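Local coordinates for protein thiamine pyrophosphokinase (Candida albicans, PDB 2G9Z) that catalyses the transfer of pyrophosphate from ATP to thiamine, yielding the cofactor thiamine diphosphate, with the help of magnesium ions, at residues A[121-126]-A[143-148]; A[159-164]-A[185-190]. All coordinates share one frame; numbering follows the deposited sequence.

Interaction 1: A[121-126]-A[143-148]; sequences DYIVGD and SKIIRQ. With MG (magnesium ion), chain D; MG (magnesium ion), chain C; VNP (3-[(4-amino-2-methylpyrimidin-5-yl)methyl]-5-(2-{[hydroxy(phosphonoamino)phosphoryl]oxy}ethyl)-4-methyl-1,3-thiazol-3-I um), chain H.
Tyr122 lays its ring alongside the aliphatic chain of Lys144, the two pointing the same way, with CE1 of Tyr122 3.3 Å from CD of Lys144. Extended beyond CG, the lysine chain passes obliquely along the ring, CB and CD touching it, and carries its ammonium to a salt bridge with Glu174; the tyrosine OH bonds to His166 and Trp176. On this face Ile146 follows, touching Tyr122 and then Val124, whose CB lies 4.0 Å from CB of Ile146. On the other face Ile123 and Ile145 lie side by side, beta-branched residues well suited to a strand.

Between these two faces the backbones pair in parallel register. Ile123 gives its N-H to Lys144 O and receives that of Ile146 at its own O (2.9 Å, N to O), a nearly straight bond at 174°. Gly125 has backbone angles that call for glycine, and its O accepts the N-H of Gln148. Just beyond, Asp126 bridges two magnesium ions, OD1 and OD2 each binding one at 2.2 Å; both ions also bind O1B of the bound thiamine imidodiphosphate, a thiamine diphosphate analogue. Asp91, Asp128 and Asp155 complete the protein's share of the OD1-bound site.

The pair belongs to a beta-alpha-beta unit through helix 132-139: strand 144-147 edges the sheet, strand 122-125 also pairs with 86-90, and helix 155-170 covers Tyr122 and Val124.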
loop_
_atom_site.group_PDB
_atom_site.type_symbol
_atom_site.label_atom_id
_atom_site.label_comp_id
_atom_site.label_asym_id
_atom_site.label_seq_id
_atom_site.Cartn_x
_atom_site.Cartn_y
_atom_site.Cartn_z
ATOM N N ASP A 121 23.696 8.295 -11.403
ATOM C CA ASP A 121 23.958 8.260 -12.834
ATOM C C ASP A 121 22.925 9.081 -13.596
ATOM O O ASP A 121 23.270 9.834 -14.508
ATOM C CB ASP A 121 23.944 6.817 -13.325
ATOM C CG ASP A 121 25.113 6.017 -12.795
ATOM O OD1 ASP A 121 26.179 6.035 -13.442
ATOM O OD2 ASP A 121 24.971 5.388 -11.722
ATOM N N TYR A 122 21.658 8.939 -13.215
ATOM C CA TYR A 122 20.571 9.661 -13.870
ATOM C C TYR A 122 19.585 10.236 -12.858
ATOM O O TYR A 122 19.360 9.659 -11.795
ATOM C CB TYR A 122 19.777 8.725 -14.792
ATOM C CG TYR A 122 20.541 8.077 -15.924
ATOM C CD1 TYR A 122 20.600 8.674 -17.188
ATOM C CD2 TYR A 122 21.163 6.843 -15.750
ATOM C CE1 TYR A 122 21.253 8.049 -18.250
ATOM C CE2 TYR A 122 21.825 6.210 -16.803
ATOM C CZ TYR A 122 21.863 6.819 -18.048
ATOM O OH TYR A 122 22.504 6.187 -19.084
ATOM N N ILE A 123 19.002 11.377 -13.205
ATOM C CA ILE A 123 17.976 12.019 -12.390
ATOM C C ILE A 123 16.893 12.317 -13.417
ATOM O O ILE A 123 17.121 13.102 -14.337
ATOM C CB ILE A 123 18.456 13.339 -11.768
ATOM C CG1 ILE A 123 19.553 13.066 -10.736
ATOM C CG2 ILE A 123 17.278 14.055 -11.118
ATOM C CD1 ILE A 123 20.106 14.322 -10.083
ATOM N N VAL A 124 15.732 11.678 -13.286
ATOM C CA VAL A 124 14.664 11.881 -14.258
ATOM C C VAL A 124 13.275 12.160 -13.687
ATOM O O VAL A 124 13.001 11.878 -12.522
ATOM C CB VAL A 124 14.585 10.670 -15.248
ATOM C CG1 VAL A 124 15.715 9.681 -14.966
ATOM C CG2 VAL A 124 13.234 9.990 -15.178
ATOM N N GLY A 125 12.410 12.722 -14.528
ATOM C CA GLY A 125 11.049 13.029 -14.116
ATOM C C GLY A 125 10.614 14.396 -14.601
ATOM O O GLY A 125 11.312 15.024 -15.401
ATOM N N ASP A 126 9.460 14.868 -14.136
ATOM C CA ASP A 126 8.985 16.184 -14.550
ATOM C C ASP A 126 9.585 17.298 -13.696
ATOM O O ASP A 126 9.375 18.478 -13.963
ATOM C CB ASP A 126 7.458 16.248 -14.507
ATOM C CG ASP A 126 6.898 15.781 -13.188
ATOM O OD1 ASP A 126 7.694 15.506 -12.271
ATOM O OD2 ASP A 126 5.663 15.691 -13.081
ATOM N N SER A 143 25.634 14.141 -12.836
ATOM C CA SER A 143 24.405 13.369 -12.975
ATOM C C SER A 143 23.761 13.689 -14.318
ATOM O O SER A 143 23.682 14.852 -14.706
ATOM C CB SER A 143 23.425 13.716 -11.849
ATOM O OG SER A 143 23.919 13.300 -10.586
ATOM N N LYS A 144 23.314 12.658 -15.029
ATOM C CA LYS A 144 22.656 12.844 -16.315
ATOM C C LYS A 144 21.207 13.225 -16.049
ATOM O O LYS A 144 20.438 12.430 -15.500
ATOM C CB LYS A 144 22.709 11.556 -17.139
ATOM C CG LYS A 144 24.123 11.063 -17.416
ATOM C CD LYS A 144 24.113 9.784 -18.233
ATOM C CE LYS A 144 25.526 9.298 -18.505
ATOM N NZ LYS A 144 25.530 8.074 -19.349
ATOM N N ILE A 145 20.842 14.439 -16.448
ATOM C CA ILE A 145 19.500 14.960 -16.243
ATOM C C ILE A 145 18.551 14.696 -17.402
ATOM O O ILE A 145 18.818 15.084 -18.538
ATOM C CB ILE A 145 19.533 16.480 -16.017
ATOM C CG1 ILE A 145 20.514 16.822 -14.894
ATOM C CG2 ILE A 145 18.127 16.994 -15.716
ATOM C CD1 ILE A 145 20.236 16.113 -13.586
ATOM N N ILE A 146 17.428 14.048 -17.112
ATOM C CA ILE A 146 16.443 13.769 -18.144
ATOM C C ILE A 146 15.082 14.289 -17.706
ATOM O O ILE A 146 14.345 13.604 -17.000
ATOM C CB ILE A 146 16.336 12.257 -18.433
ATOM C CG1 ILE A 146 17.711 11.699 -18.807
ATOM C CG2 ILE A 146 15.350 12.016 -19.565
ATOM C CD1 ILE A 146 17.707 10.204 -19.090
ATOM N N ARG A 147 14.755 15.508 -18.118
ATOM C CA ARG A 147 13.474 16.102 -17.770
ATOM C C ARG A 147 12.384 15.635 -18.726
ATOM O O ARG A 147 12.563 15.640 -19.945
ATOM C CB ARG A 147 13.567 17.632 -17.793
ATOM C CG ARG A 147 12.292 18.327 -17.328
ATOM C CD ARG A 147 12.571 19.746 -16.836
ATOM N NE ARG A 147 11.391 20.345 -16.212
ATOM C CZ ARG A 147 11.431 21.353 -15.345
ATOM N NH1 ARG A 147 12.595 21.883 -14.988
ATOM N NH2 ARG A 147 10.306 21.826 -14.825
ATOM N N GLN A 148 11.257 15.215 -18.164
ATOM C CA GLN A 148 10.126 14.744 -18.956
ATOM C C GLN A 148 8.860 15.351 -18.369
ATOM O O GLN A 148 8.445 14.993 -17.265
ATOM C CB GLN A 148 10.052 13.218 -18.902
ATOM C CG GLN A 148 11.269 12.514 -19.471
ATOM C CD GLN A 148 11.310 12.555 -20.992
ATOM O OE1 GLN A 148 11.747 13.541 -21.597
ATOM N NE2 GLN A 148 10.839 11.488 -21.618
HETATM MG MG MG D . 4.559 15.526 -11.147
HETATM MG MG MG C . 7.765 14.715 -10.163
HETATM O O2G VNP H . 3.037 14.866 -9.888
HETATM P PG VNP H . 3.222 13.791 -8.708
HETATM O O3G VNP H . 1.934 13.530 -8.026
HETATM O O1G VNP H . 4.314 14.415 -7.705
HETATM N N3B VNP H . 3.864 12.440 -9.344
HETATM P PB VNP H . 4.824 12.707 -10.624
HETATM O O2B VNP H . 5.467 11.433 -11.010
HETATM O O1B VNP H . 5.710 13.848 -10.301
HETATM O O1 VNP H . 3.812 13.171 -11.790
HETATM C C7 VNP H . 2.749 12.359 -12.303
HETATM C C12 VNP H . 2.531 12.806 -13.751
HETATM C C11 VNP H . 1.367 12.157 -14.506
HETATM C C10 VNP H . -0.028 12.716 -14.222
HETATM C CM4 VNP H . -0.273 14.178 -13.837
HETATM S S1 VNP H . 1.064 10.377 -14.249
HETATM C C9 VNP H . -0.658 10.546 -14.505
HETATM N N5 VNP H . -1.013 11.817 -14.317
HETATM C C7A VNP H . -2.414 12.225 -14.122
HETATM C C5A VNP H . -3.424 11.294 -14.801
HETATM C C6A VNP H . -4.294 10.613 -13.959
HETATM N N1A VNP H . -5.274 9.875 -14.450
HETATM C C2A VNP H . -5.454 9.760 -15.772
HETATM C CM2 VNP H . -6.619 8.924 -16.308
HETATM N N3A VNP H . -4.631 10.390 -16.623
HETATM C C4A VNP H . -3.624 11.150 -16.171
HETATM N N4A VNP H . -2.822 11.748 -17.046
HETATM O O HOH W 1 26.046 6.549 -16.404
HETATM O O HOH W 2 8.658 19.035 -16.406
HETATM O O HOH W 3 7.281 14.124 -7.925
#

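Interaction 2: A[159-164]-A[185-190]; sequences SIHCIQ and GLAKLW
Trp190 makes the broadest contact here, presenting its indole to both Gln164 and His161. The first meeting is a CH-pi interaction: CB of Gln164 stands 3.8 Å from the centroid of the six-membered ring of Trp190, only 14° off the ring normal. The rest of the glutamine continues across the indole, its chain extended beyond CG, and brings NE2 of Gln164 to 3.3 Å from CZ2 of Trp190. OE1 lies over one face toward the rim, the amide plane turned 42° from the ring. A long, flat-ended residue such as glutamine can thus spread over a large aromatic surface. The indole N-H is satisfied by a hydrogen bond to Tyr234 OH.

Between the aromatic groups, His161 and the five-membered ring of Trp190 meet obliquely, with CD2 of His161 3.7 Å from CD1 of Trp190. Trp190 CG is anti to the backbone N (chi1 -175°), which carries the indole across toward helix 155-170, while its CB sits over a face of the imidazole.

Apolar and van der Waals contacts fill the other end. Ala187, small enough to admit a ring, has its CA 3.8 Å from ND1 of His161. Leu186 sets CB against CB of His161 and reaches CD1 to 4.1 Å from CB of Cys162. No hydrogen bond joins the segments.

The axes of the segments 159-164 and 185-190 come within 9.1 Å and cross at 45°. Helix 155-170 packs on strands 86-90 and 122-125 through Ser159 and Cys162, while Leu186 of helix 185-195 reaches Ile146 on edge strand 144-147; Leu165 and Gln168 continue the contact with Trp190.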
loop_
_atom_site.group_PDB
_atom_site.type_symbol
_atom_site.label_atom_id
_atom_site.label_comp_id
_atom_site.label_asym_id
_atom_site.label_seq_id
_atom_site.Cartn_x
_atom_site.Cartn_y
_atom_site.Cartn_z
ATOM N N SER A 159 11.565 6.770 -15.061
ATOM C CA SER A 159 12.856 6.274 -14.586
ATOM C C SER A 159 13.126 4.855 -15.076
ATOM O O SER A 159 14.251 4.528 -15.468
ATOM C CB SER A 159 12.922 6.305 -13.049
ATOM O OG SER A 159 12.951 7.636 -12.567
ATOM N N ILE A 160 12.102 4.005 -15.032
ATOM C CA ILE A 160 12.248 2.630 -15.493
ATOM C C ILE A 160 12.634 2.642 -16.972
ATOM O O ILE A 160 13.526 1.910 -17.400
ATOM C CB ILE A 160 10.933 1.828 -15.316
ATOM C CG1 ILE A 160 10.661 1.588 -13.827
ATOM C CG2 ILE A 160 11.024 0.499 -16.068
ATOM C CD1 ILE A 160 11.712 0.726 -13.130
ATOM N N HIS A 161 11.956 3.475 -17.750
ATOM C CA HIS A 161 12.246 3.588 -19.176
ATOM C C HIS A 161 13.691 4.023 -19.379
ATOM O O HIS A 161 14.381 3.531 -20.274
ATOM C CB HIS A 161 11.298 4.595 -19.823
ATOM C CG HIS A 161 9.972 4.013 -20.199
ATOM N ND1 HIS A 161 8.842 4.782 -20.371
ATOM C CD2 HIS A 161 9.600 2.735 -20.448
ATOM C CE1 HIS A 161 7.831 4.004 -20.708
ATOM N NE2 HIS A 161 8.263 2.757 -20.763
ATOM N N CYS A 162 14.142 4.954 -18.547
ATOM C CA CYS A 162 15.512 5.432 -18.625
ATOM C C CYS A 162 16.464 4.269 -18.344
ATOM O O CYS A 162 17.498 4.128 -18.998
ATOM C CB CYS A 162 15.742 6.551 -17.607
ATOM S SG CYS A 162 17.474 6.974 -17.346
ATOM N N ILE A 163 16.107 3.442 -17.366
ATOM C CA ILE A 163 16.927 2.291 -16.998
ATOM C C ILE A 163 16.986 1.284 -18.142
ATOM O O ILE A 163 18.055 0.770 -18.482
ATOM C CB ILE A 163 16.363 1.596 -15.732
ATOM C CG1 ILE A 163 16.638 2.471 -14.506
ATOM C CG2 ILE A 163 16.980 0.200 -15.569
ATOM C CD1 ILE A 163 15.887 2.062 -13.255
ATOM N N GLN A 164 15.829 0.999 -18.727
ATOM C CA GLN A 164 15.758 0.058 -19.832
ATOM C C GLN A 164 16.522 0.589 -21.037
ATOM O O GLN A 164 17.256 -0.154 -21.695
ATOM C CB GLN A 164 14.301 -0.204 -20.206
ATOM C CG GLN A 164 13.569 -1.069 -19.194
ATOM C CD GLN A 164 12.147 -1.363 -19.604
ATOM O OE1 GLN A 164 11.293 -0.476 -19.608
ATOM N NE2 GLN A 164 11.884 -2.613 -19.966
ATOM N N GLY A 185 9.914 11.801 -24.508
ATOM C CA GLY A 185 10.949 11.222 -25.346
ATOM C C GLY A 185 11.356 9.824 -24.915
ATOM O O GLY A 185 11.563 8.948 -25.756
ATOM N N LEU A 186 11.475 9.606 -23.609
ATOM C CA LEU A 186 11.852 8.288 -23.103
ATOM C C LEU A 186 10.823 7.244 -23.520
ATOM O O LEU A 186 11.177 6.159 -23.994
ATOM C CB LEU A 186 11.967 8.299 -21.574
ATOM C CG LEU A 186 13.076 9.146 -20.944
ATOM C CD1 LEU A 186 12.979 9.043 -19.421
ATOM C CD2 LEU A 186 14.443 8.669 -21.432
ATOM N N ALA A 187 9.550 7.578 -23.336
ATOM C CA ALA A 187 8.458 6.675 -23.684
ATOM C C ALA A 187 8.465 6.408 -25.183
ATOM O O ALA A 187 8.343 5.262 -25.619
ATOM C CB ALA A 187 7.126 7.281 -23.267
ATOM N N LYS A 188 8.608 7.471 -25.967
ATOM C CA LYS A 188 8.641 7.336 -27.417
ATOM C C LYS A 188 9.827 6.475 -27.820
ATOM O O LYS A 188 9.662 5.464 -28.493
ATOM C CB LYS A 188 8.754 8.709 -28.086
ATOM C CG LYS A 188 7.519 9.582 -27.929
ATOM C CD LYS A 188 7.715 10.940 -28.586
ATOM C CE LYS A 188 6.463 11.794 -28.464
ATOM N NZ LYS A 188 6.617 13.110 -29.138
ATOM N N LEU A 189 11.019 6.873 -27.385
ATOM C CA LEU A 189 12.241 6.148 -27.710
ATOM C C LEU A 189 12.126 4.655 -27.414
ATOM O O LEU A 189 12.459 3.828 -28.263
ATOM C CB LEU A 189 13.429 6.732 -26.940
ATOM C CG LEU A 189 14.815 6.630 -27.584
ATOM C CD1 LEU A 189 15.870 7.098 -26.595
ATOM C CD2 LEU A 189 15.101 5.210 -28.009
ATOM N N TRP A 190 11.664 4.303 -26.219
ATOM C CA TRP A 190 11.536 2.894 -25.864
ATOM C C TRP A 190 10.604 2.205 -26.851
ATOM O O TRP A 190 10.850 1.073 -27.263
ATOM C CB TRP A 190 10.995 2.743 -24.439
ATOM C CG TRP A 190 10.947 1.318 -23.949
ATOM C CD1 TRP A 190 9.858 0.662 -23.451
ATOM C CD2 TRP A 190 12.040 0.386 -23.886
ATOM N NE1 TRP A 190 10.202 -0.618 -23.080
ATOM C CE2 TRP A 190 11.533 -0.814 -23.335
ATOM C CE3 TRP A 190 13.396 0.449 -24.239
ATOM C CZ2 TRP A 190 12.337 -1.945 -23.128
ATOM C CZ3 TRP A 190 14.197 -0.677 -24.031
ATOM C CH2 TRP A 190 13.662 -1.857 -23.481
#

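From the N terminus, strand 122-125 is followed by helix 132-139 and then strand 144-147, where interaction 1 closes the first loop as a parallel beta-alpha-beta crossover. A short loop that helps line the ligand pocket leads into helix 155-170, and after a further connection helix 185-195 packs across it, closing interaction 2. The two loops follow in series and neither nest nor cross. Their centres are 11 Å apart and they meet in space: Tyr122 CG lies 3.6 Å from Cys162 SG, Val124 packs on Ser159, and Gln148 touches Leu186. Together they tie the sheet edge to two helices that pack on each other and both touch it, with the magnesium-bound ligand at the end of interaction 1.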